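Local coordinates for mitotic checkpoint control protein kinase BUB1 (Drosophila melanogaster, PDB 6JKK), which works in the mitotic checkpoint as the kinase BubR1, whose kinase domain, the part present here, probably binds ATP and phosphorylates the kinetochore motor CENP-E, at residues 155-160 with 285-290; 161-166 with 254-259; 192-197 with 330-335. All blocks are in the same frame, centred on the assembly; numbering follows the deposited sequence.

Contact 1: 155-160 with 285-290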
loop_
_atom_site.group_PDB
_atom_site.type_symbol
_atom_site.label_atom_id
_atom_site.label_comp_id
_atom_site.label_asym_id
_atom_site.label_seq_id
_atom_site.Cartn_x
_atom_site.Cartn_y
_atom_site.Cartn_z
ATOM N N ASP A 155 -3.884 16.391 -11.954
ATOM C CA ASP A 155 -3.751 17.765 -11.480
ATOM C C ASP A 155 -2.937 17.826 -10.194
ATOM O O ASP A 155 -3.132 17.010 -9.289
ATOM C CB ASP A 155 -5.125 18.383 -11.252
ATOM C CG ASP A 155 -5.047 19.811 -10.774
ATOM O OD1 ASP A 155 -5.111 20.725 -11.615
ATOM O OD2 ASP A 155 -4.930 20.020 -9.552
ATOM N N GLU A 156 -2.027 18.795 -10.126
ATOM C CA GLU A 156 -1.099 18.917 -9.006
ATOM C C GLU A 156 -1.812 18.937 -7.658
ATOM O O GLU A 156 -1.365 18.306 -6.701
ATOM C CB GLU A 156 -0.256 20.189 -9.160
ATOM C CG GLU A 156 0.879 20.283 -8.145
ATOM C CD GLU A 156 1.436 21.676 -8.005
ATOM O OE1 GLU A 156 0.956 22.588 -8.714
ATOM O OE2 GLU A 156 2.354 21.864 -7.179
ATOM N N TYR A 157 -2.925 19.657 -7.582
ATOM C CA TYR A 157 -3.634 19.797 -6.311
ATOM C C TYR A 157 -4.393 18.527 -5.931
ATOM O O TYR A 157 -4.481 18.181 -4.748
ATOM C CB TYR A 157 -4.519 21.047 -6.323
ATOM C CG TYR A 157 -3.690 22.303 -6.199
ATOM C CD1 TYR A 157 -3.065 22.863 -7.310
ATOM C CD2 TYR A 157 -3.498 22.908 -4.965
ATOM C CE1 TYR A 157 -2.292 24.003 -7.194
ATOM C CE2 TYR A 157 -2.727 24.045 -4.842
ATOM C CZ TYR A 157 -2.124 24.584 -5.955
ATOM O OH TYR A 157 -1.355 25.718 -5.815
ATOM N N VAL A 158 -4.909 17.811 -6.926
ATOM C CA VAL A 158 -5.461 16.479 -6.662
ATOM C C VAL A 158 -4.363 15.569 -6.105
ATOM O O VAL A 158 -4.597 14.801 -5.164
ATOM C CB VAL A 158 -6.115 15.858 -7.918
ATOM C CG1 VAL A 158 -6.509 14.417 -7.659
ATOM C CG2 VAL A 158 -7.341 16.653 -8.315
ATOM N N VAL A 159 -3.155 15.673 -6.659
ATOM C CA VAL A 159 -2.041 14.869 -6.151
ATOM C C VAL A 159 -1.693 15.262 -4.706
ATOM O O VAL A 159 -1.415 14.394 -3.874
ATOM C CB VAL A 159 -0.792 14.934 -7.065
ATOM C CG1 VAL A 159 0.345 14.091 -6.489
ATOM C CG2 VAL A 159 -1.133 14.454 -8.486
ATOM N N MET A 160 -1.727 16.558 -4.400
ATOM C CA MET A 160 -1.476 16.996 -3.026
ATOM C C MET A 160 -2.480 16.372 -2.067
ATOM O O MET A 160 -2.121 15.947 -0.959
ATOM C CB MET A 160 -1.575 18.513 -2.902
ATOM C CG MET A 160 -0.583 19.280 -3.716
ATOM S SD MET A 160 -0.782 21.008 -3.289
ATOM C CE MET A 160 0.001 21.735 -4.727
ATOM N N TYR A 285 6.590 26.323 -11.733
ATOM C CA TYR A 285 5.225 26.784 -11.517
ATOM C C TYR A 285 4.415 25.868 -10.598
ATOM O O TYR A 285 3.348 26.259 -10.111
ATOM C CB TYR A 285 4.509 27.025 -12.842
ATOM C CG TYR A 285 4.621 25.908 -13.841
ATOM C CD1 TYR A 285 5.623 25.912 -14.805
ATOM C CD2 TYR A 285 3.711 24.866 -13.842
ATOM C CE1 TYR A 285 5.721 24.901 -15.728
ATOM C CE2 TYR A 285 3.800 23.849 -14.760
ATOM C CZ TYR A 285 4.807 23.874 -15.701
ATOM O OH TYR A 285 4.898 22.857 -16.617
ATOM N N PHE A 286 4.926 24.663 -10.346
ATOM C CA PHE A 286 4.366 23.826 -9.290
ATOM C C PHE A 286 4.692 24.478 -7.960
ATOM O O PHE A 286 5.411 25.476 -7.909
ATOM C CB PHE A 286 4.973 22.416 -9.289
ATOM C CG PHE A 286 4.290 21.448 -10.211
ATOM C CD1 PHE A 286 4.378 20.078 -9.982
ATOM C CD2 PHE A 286 3.588 21.900 -11.322
ATOM C CE1 PHE A 286 3.763 19.170 -10.842
ATOM C CE2 PHE A 286 2.970 21.008 -12.185
ATOM C CZ PHE A 286 3.058 19.640 -11.947
ATOM N N GLN A 287 4.176 23.912 -6.878
ATOM C CA GLN A 287 4.591 24.357 -5.561
ATOM C C GLN A 287 5.953 23.719 -5.296
ATOM O O GLN A 287 6.092 22.805 -4.482
ATOM C CB GLN A 287 3.536 24.005 -4.510
ATOM C CG GLN A 287 2.193 24.701 -4.780
ATOM C CD GLN A 287 2.328 26.216 -4.831
ATOM O OE1 GLN A 287 2.834 26.825 -3.893
ATOM N NE2 GLN A 287 1.892 26.828 -5.933
ATOM N N ARG A 288 6.950 24.237 -6.014
ATOM C CA ARG A 288 8.283 23.646 -6.132
ATOM C C ARG A 288 8.966 23.426 -4.793
ATOM O O ARG A 288 9.393 22.314 -4.480
ATOM C CB ARG A 288 9.164 24.549 -7.000
ATOM C CG ARG A 288 9.778 23.864 -8.195
ATOM C CD ARG A 288 11.298 23.918 -8.143
ATOM N NE ARG A 288 11.802 25.266 -7.887
ATOM C CZ ARG A 288 12.263 26.087 -8.825
ATOM N NH1 ARG A 288 12.290 25.702 -10.096
ATOM N NH2 ARG A 288 12.705 27.292 -8.496
ATOM N N THR A 289 9.078 24.499 -4.016
ATOM C CA THR A 289 9.697 24.441 -2.696
ATOM C C THR A 289 9.021 23.387 -1.821
ATOM O O THR A 289 9.692 22.636 -1.110
ATOM C CB THR A 289 9.668 25.823 -2.005
ATOM O OG1 THR A 289 10.345 26.778 -2.830
ATOM C CG2 THR A 289 10.358 25.764 -0.650
ATOM N N MET A 290 7.695 23.313 -1.889
ATOM C CA MET A 290 6.958 22.345 -1.085
ATOM C C MET A 290 7.270 20.910 -1.495
ATOM O O MET A 290 7.602 20.072 -0.646
ATOM C CB MET A 290 5.451 22.586 -1.171
ATOM C CG MET A 290 4.643 21.540 -0.416
ATOM S SD MET A 290 2.902 21.534 -0.877
ATOM C CE MET A 290 2.993 20.742 -2.485
HETATM O O HOH W 1 1.332 25.293 -8.404
#
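E156 reaches across to F286 and Q287 and buries more surface here than any other residue. Its CG lies anti to the backbone N (chi1 -171°), and the extended chain carries the carboxylate over one face of the F286 ring. The planes are stacked, 16° apart, and E156 CG makes a CH-pi contact 4.1 Å from the F286 ring centroid. A glutamate suits this place because its aliphatic stem can lie on the ring while its carboxylate accepts hydrogen bonds. E156 OE2 accepts from Q287 N at 2.8 Å through its syn lone pair, almost straight (178°), and also from W291 NE1. A water bonded to E156 OE1 at 2.7 Å bridges to Y285 O and Q287 NE2. In this kinase C-lobe the contact joins the start of helix 156-175, N-capped by D155, to an inverse gamma turn centred on Q287, the N-cap residue of helix 288-299. That helix start would probably favour the charged carboxylate. Q287 CG joins the apolar side, meeting M160 CE at 3.7 Å. M160 SD, in a flexible thioether, lies 3.9 Å from M290 CE. M160 CE also covers one face of the Y157 ring, whose OH is hydrogen-bonded to K324 NZ.

Contact 2: 161-166 with 254-259; sequences HLSCQM and SVMHVL
M166 and L259 meet tip to tip between two nearly antiparallel helices, with M166 CE 3.9 Å from L259 CD1. The bend at the end of the methionine chain (chi3 -66°) turns the methyl so that it touches both L259 and V255, while M166 SD rests 3.5 Å from V255 CG1, the two side chains passing at a slant. A methionine suits this spot: its pliant thioether can adapt to two branched neighbours. M256 instead keeps its chain extended and runs past S163, setting M256 CE 4.0 Å from S163 CB and M256 CG 3.6 Å from S163 OG. The small serine lets this long side chain lie close to the helix, and its hydroxyl is satisfied by V159 O one turn back, so a polar group is tolerated in a buried, otherwise apolar seam. L162 makes a looser contact, L162 CD1 to L259 CD1 at 4.4 Å. The short segments of the helices run 166° apart in direction, their axes 10.6 Å from each other at closest. This is the helical heart of the kinase C-lobe: L139 of helix 139-150 covers M166 and V255, strand 203-205 offers L203 to L162 and M166, and helix 288-299 closes over M256 with I294, F295 and L298.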
loop_
_atom_site.group_PDB
_atom_site.type_symbol
_atom_site.label_atom_id
_atom_site.label_comp_id
_atom_site.label_asym_id
_atom_site.label_seq_id
_atom_site.Cartn_x
_atom_site.Cartn_y
_atom_site.Cartn_z
ATOM N N HIS A 161 -3.744 16.327 -2.487
ATOM C CA HIS A 161 -4.814 15.773 -1.647
ATOM C C HIS A 161 -4.591 14.285 -1.390
ATOM O O HIS A 161 -4.705 13.809 -0.247
ATOM C CB HIS A 161 -6.174 16.001 -2.315
ATOM C CG HIS A 161 -7.344 15.885 -1.382
ATOM N ND1 HIS A 161 -7.743 14.687 -0.833
ATOM C CD2 HIS A 161 -8.214 16.818 -0.926
ATOM C CE1 HIS A 161 -8.801 14.886 -0.066
ATOM N NE2 HIS A 161 -9.109 16.170 -0.109
ATOM N N LEU A 162 -4.276 13.552 -2.457
ATOM C CA LEU A 162 -4.002 12.124 -2.360
ATOM C C LEU A 162 -2.722 11.845 -1.567
ATOM O O LEU A 162 -2.654 10.874 -0.827
ATOM C CB LEU A 162 -3.901 11.499 -3.757
ATOM C CG LEU A 162 -5.174 11.443 -4.598
ATOM C CD1 LEU A 162 -4.892 10.846 -5.976
ATOM C CD2 LEU A 162 -6.245 10.632 -3.876
ATOM N N SER A 163 -1.713 12.696 -1.725
ATOM C CA SER A 163 -0.465 12.549 -0.977
ATOM C C SER A 163 -0.672 12.748 0.523
ATOM O O SER A 163 -0.061 12.063 1.350
ATOM C CB SER A 163 0.574 13.547 -1.490
ATOM O OG SER A 163 0.901 13.274 -2.836
ATOM N N CYS A 164 -1.527 13.701 0.867
ATOM C CA CYS A 164 -1.848 13.978 2.256
ATOM C C CYS A 164 -2.494 12.749 2.878
ATOM O O CYS A 164 -2.207 12.391 4.023
ATOM C CB CYS A 164 -2.798 15.173 2.336
ATOM S SG CYS A 164 -3.019 15.847 3.995
ATOM N N GLN A 165 -3.374 12.108 2.120
ATOM C CA GLN A 165 -4.028 10.894 2.588
ATOM C C GLN A 165 -3.042 9.748 2.759
ATOM O O GLN A 165 -3.082 9.038 3.769
ATOM C CB GLN A 165 -5.128 10.466 1.619
ATOM C CG GLN A 165 -6.312 11.410 1.544
ATOM C CD GLN A 165 -7.351 10.924 0.554
ATOM O OE1 GLN A 165 -7.775 9.772 0.614
ATOM N NE2 GLN A 165 -7.746 11.786 -0.376
ATOM N N MET A 166 -2.177 9.553 1.767
ATOM C CA MET A 166 -1.215 8.455 1.813
ATOM C C MET A 166 -0.265 8.626 2.984
ATOM O O MET A 166 0.127 7.649 3.616
ATOM C CB MET A 166 -0.419 8.357 0.505
ATOM C CG MET A 166 -1.197 7.770 -0.655
ATOM S SD MET A 166 -0.164 7.547 -2.112
ATOM C CE MET A 166 0.196 9.265 -2.509
ATOM N N SER A 254 7.923 7.453 -4.388
ATOM C CA SER A 254 7.807 6.852 -5.709
ATOM C C SER A 254 6.364 6.963 -6.206
ATOM O O SER A 254 6.130 7.214 -7.389
ATOM C CB SER A 254 8.272 5.392 -5.692
ATOM O OG SER A 254 7.201 4.522 -5.366
ATOM N N VAL A 255 5.399 6.808 -5.299
ATOM C CA VAL A 255 3.988 6.928 -5.673
ATOM C C VAL A 255 3.620 8.380 -5.998
ATOM O O VAL A 255 2.929 8.650 -6.984
ATOM C CB VAL A 255 3.048 6.400 -4.572
ATOM C CG1 VAL A 255 1.597 6.563 -5.002
ATOM C CG2 VAL A 255 3.333 4.938 -4.287
ATOM N N MET A 256 4.072 9.310 -5.163
ATOM C CA MET A 256 3.829 10.729 -5.419
ATOM C C MET A 256 4.414 11.114 -6.773
ATOM O O MET A 256 3.813 11.886 -7.517
ATOM C CB MET A 256 4.447 11.603 -4.322
ATOM C CG MET A 256 3.909 11.356 -2.922
ATOM S SD MET A 256 4.761 12.462 -1.781
ATOM C CE MET A 256 4.036 11.935 -0.219
ATOM N N HIS A 257 5.580 10.559 -7.093
ATOM C CA HIS A 257 6.263 10.847 -8.356
ATOM C C HIS A 257 5.461 10.379 -9.574
ATOM O O HIS A 257 5.384 11.085 -10.587
ATOM C CB HIS A 257 7.655 10.199 -8.355
ATOM C CG HIS A 257 8.524 10.612 -9.500
ATOM N ND1 HIS A 257 8.388 10.088 -10.767
ATOM C CD2 HIS A 257 9.557 11.487 -9.565
ATOM C CE1 HIS A 257 9.289 10.631 -11.568
ATOM N NE2 HIS A 257 10.012 11.484 -10.863
ATOM N N VAL A 258 4.882 9.185 -9.484
ATOM C CA VAL A 258 4.081 8.648 -10.588
ATOM C C VAL A 258 2.830 9.496 -10.808
ATOM O O VAL A 258 2.437 9.757 -11.950
ATOM C CB VAL A 258 3.691 7.170 -10.343
ATOM C CG1 VAL A 258 2.804 6.654 -11.461
ATOM C CG2 VAL A 258 4.929 6.315 -10.253
ATOM N N LEU A 259 2.213 9.934 -9.710
ATOM C CA LEU A 259 0.999 10.737 -9.779
ATOM C C LEU A 259 1.288 12.099 -10.401
ATOM O O LEU A 259 0.561 12.558 -11.283
ATOM C CB LEU A 259 0.398 10.917 -8.378
ATOM C CG LEU A 259 -0.032 9.647 -7.637
ATOM C CD1 LEU A 259 -0.637 9.984 -6.283
ATOM C CD2 LEU A 259 -1.021 8.873 -8.469
#

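Contact 3: 192-197 with 330-335; sequences KPICAD and EAISKF
I194 lays its CD1 methyl against the ring of F335, with I194 CD1 3.6 Å from F335 CD2 and closer still to F335 CE2, where the modelled approach is unusually short and its exact value doubtful. The methyl meets the ring obliquely. Both branches of the isoleucine are used. With CG1 anti to the carbonyl carbon (chi1 -71°), the longer branch heads for F335, which leaves CG2 facing I332; there the side chains cross at about a right angle, with I194 CG2 3.9 Å from I332 CD1. I332 also uses both branches: its CG2 sits 3.8 Å from I194 O, and its extended longer branch pushes I332 CD1 onward to the backbone, 3.8 Å from A196 CA. Alanine fits at this exposed loop position because it has little bulk to keep the methyl from the chain. In the kinase fold, the loop between strands 188-190 and 203-205 joins the two short strands that follow the catalytic loop and lead to the DFG motif, and here it is held against helix 325-339 near the C terminus of the chain. The join is mainly apolar, but I194 O is also hydrogen-bonded to N336 ND2 one turn further along that helix. An alanine in place of I194 would probably open a gap beside F335 and take away the CG2 methyl that I332 CD1 packs against. The F335 ring, put in place by a first torsion that turns CG anti to the backbone N (chi1 176°), also packs on V158 of helix 156-175 and on V142 and V146 of helix 139-150. A large aromatic ring suits a place where it touches residues of two helices and of the loop. H161 of helix 156-175 touches both I194 and I332.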
loop_
_atom_site.group_PDB
_atom_site.type_symbol
_atom_site.label_atom_id
_atom_site.label_comp_id
_atom_site.label_asym_id
_atom_site.label_seq_id
_atom_site.Cartn_x
_atom_site.Cartn_y
_atom_site.Cartn_z
ATOM N N LYS A 192 -13.478 5.168 -2.909
ATOM C CA LYS A 192 -14.610 6.059 -3.132
ATOM C C LYS A 192 -14.097 7.403 -3.643
ATOM O O LYS A 192 -12.897 7.671 -3.561
ATOM C CB LYS A 192 -15.422 6.218 -1.838
ATOM C CG LYS A 192 -14.661 6.765 -0.643
ATOM C CD LYS A 192 -15.619 6.915 0.543
ATOM C CE LYS A 192 -14.907 7.348 1.812
ATOM N NZ LYS A 192 -14.139 8.601 1.633
ATOM N N PRO A 193 -14.991 8.246 -4.192
ATOM C CA PRO A 193 -14.517 9.544 -4.690
ATOM C C PRO A 193 -13.900 10.386 -3.570
ATOM O O PRO A 193 -14.103 10.077 -2.401
ATOM C CB PRO A 193 -15.799 10.201 -5.214
ATOM C CG PRO A 193 -16.712 9.051 -5.544
ATOM C CD PRO A 193 -16.417 8.019 -4.503
ATOM N N ILE A 194 -13.141 11.418 -3.922
ATOM C CA ILE A 194 -12.526 12.303 -2.927
ATOM C C ILE A 194 -13.542 13.326 -2.410
ATOM O O ILE A 194 -14.391 13.769 -3.175
ATOM C CB ILE A 194 -11.310 13.056 -3.537
ATOM C CG1 ILE A 194 -10.143 12.106 -3.762
ATOM C CG2 ILE A 194 -10.819 14.151 -2.635
ATOM C CD1 ILE A 194 -10.219 11.370 -5.036
ATOM N N CYS A 195 -13.471 13.676 -1.120
ATOM C CA CYS A 195 -14.171 14.858 -0.597
ATOM C C CYS A 195 -13.196 16.021 -0.501
ATOM O O CYS A 195 -11.996 15.822 -0.326
ATOM C CB CYS A 195 -14.773 14.612 0.787
ATOM S SG CYS A 195 -14.834 12.899 1.312
ATOM N N ALA A 196 -13.714 17.239 -0.601
ATOM C CA ALA A 196 -12.883 18.437 -0.507
ATOM C C ALA A 196 -12.081 18.550 0.799
ATOM O O ALA A 196 -11.083 19.273 0.856
ATOM C CB ALA A 196 -13.731 19.675 -0.715
ATOM N N ASP A 197 -12.527 17.851 1.841
ATOM C CA ASP A 197 -11.826 17.828 3.124
ATOM C C ASP A 197 -10.647 16.860 3.052
ATOM O O ASP A 197 -10.834 15.676 2.823
ATOM C CB ASP A 197 -12.800 17.417 4.234
ATOM C CG ASP A 197 -12.108 17.128 5.547
ATOM O OD1 ASP A 197 -12.577 16.232 6.287
ATOM O OD2 ASP A 197 -11.099 17.803 5.842
ATOM N N GLU A 330 -12.942 22.630 -7.673
ATOM C CA GLU A 330 -13.177 22.400 -9.101
ATOM C C GLU A 330 -12.373 21.211 -9.615
ATOM O O GLU A 330 -12.903 20.340 -10.313
ATOM C CB GLU A 330 -12.801 23.638 -9.914
ATOM C CG GLU A 330 -13.693 24.843 -9.692
ATOM C CD GLU A 330 -13.127 26.091 -10.343
ATOM O OE1 GLU A 330 -12.140 25.966 -11.100
ATOM O OE2 GLU A 330 -13.663 27.193 -10.095
ATOM N N ALA A 331 -11.086 21.179 -9.279
ATOM C CA ALA A 331 -10.213 20.087 -9.717
ATOM C C ALA A 331 -10.681 18.732 -9.185
ATOM O O ALA A 331 -10.652 17.727 -9.902
ATOM C CB ALA A 331 -8.774 20.357 -9.303
ATOM N N ILE A 332 -11.095 18.701 -7.920
ATOM C CA ILE A 332 -11.605 17.473 -7.317
ATOM C C ILE A 332 -12.901 17.058 -8.004
ATOM O O ILE A 332 -13.116 15.874 -8.293
ATOM C CB ILE A 332 -11.853 17.644 -5.799
ATOM C CG1 ILE A 332 -10.529 17.758 -5.045
ATOM C CG2 ILE A 332 -12.669 16.478 -5.235
ATOM C CD1 ILE A 332 -10.699 17.902 -3.543
ATOM N N SER A 333 -13.759 18.042 -8.263
ATOM C CA SER A 333 -15.021 17.807 -8.962
ATOM C C SER A 333 -14.762 17.170 -10.330
ATOM O O SER A 333 -15.381 16.164 -10.693
ATOM C CB SER A 333 -15.783 19.123 -9.118
ATOM O OG SER A 333 -17.032 18.922 -9.746
ATOM N N LYS A 334 -13.824 17.749 -11.074
ATOM C CA LYS A 334 -13.467 17.243 -12.393
ATOM C C LYS A 334 -12.856 15.845 -12.328
ATOM O O LYS A 334 -13.118 15.002 -13.191
ATOM C CB LYS A 334 -12.508 18.212 -13.086
ATOM C CG LYS A 334 -13.142 19.538 -13.470
ATOM C CD LYS A 334 -12.144 20.460 -14.169
ATOM C CE LYS A 334 -10.998 20.871 -13.251
ATOM N NZ LYS A 334 -10.132 21.920 -13.870
ATOM N N PHE A 335 -12.038 15.607 -11.307
ATOM C CA PHE A 335 -11.430 14.301 -11.080
ATOM C C PHE A 335 -12.493 13.248 -10.797
ATOM O O PHE A 335 -12.475 12.156 -11.383
ATOM C CB PHE A 335 -10.444 14.381 -9.905
ATOM C CG PHE A 335 -9.831 13.063 -9.526
ATOM C CD1 PHE A 335 -8.660 12.629 -10.132
ATOM C CD2 PHE A 335 -10.417 12.256 -8.559
ATOM C CE1 PHE A 335 -8.084 11.420 -9.777
ATOM C CE2 PHE A 335 -9.854 11.040 -8.221
ATOM C CZ PHE A 335 -8.681 10.628 -8.815
#

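From the N terminus, the chain first supplies the N-cap and first turns of helix 156-175 to contact 1, then the turns that follow to contact 2. It then passes through the loop 192-197, helix 246-261, the approach to helix 288-299, and finally helix 325-339. Contact 2, at 254-259, closes a loop of 87 residues nested inside the 124-residue loop that contact 1 closes at 285-290. Contact 3 closes a 132-residue loop from 192-197 to 330-335 and crosses both, because it starts inside those loops and ends beyond them. Helix 156-175 is common ground: V159 touches L259, and V158 and H161 pack on residues of contact 3, so four separate parts of the C-lobe meet on one helix.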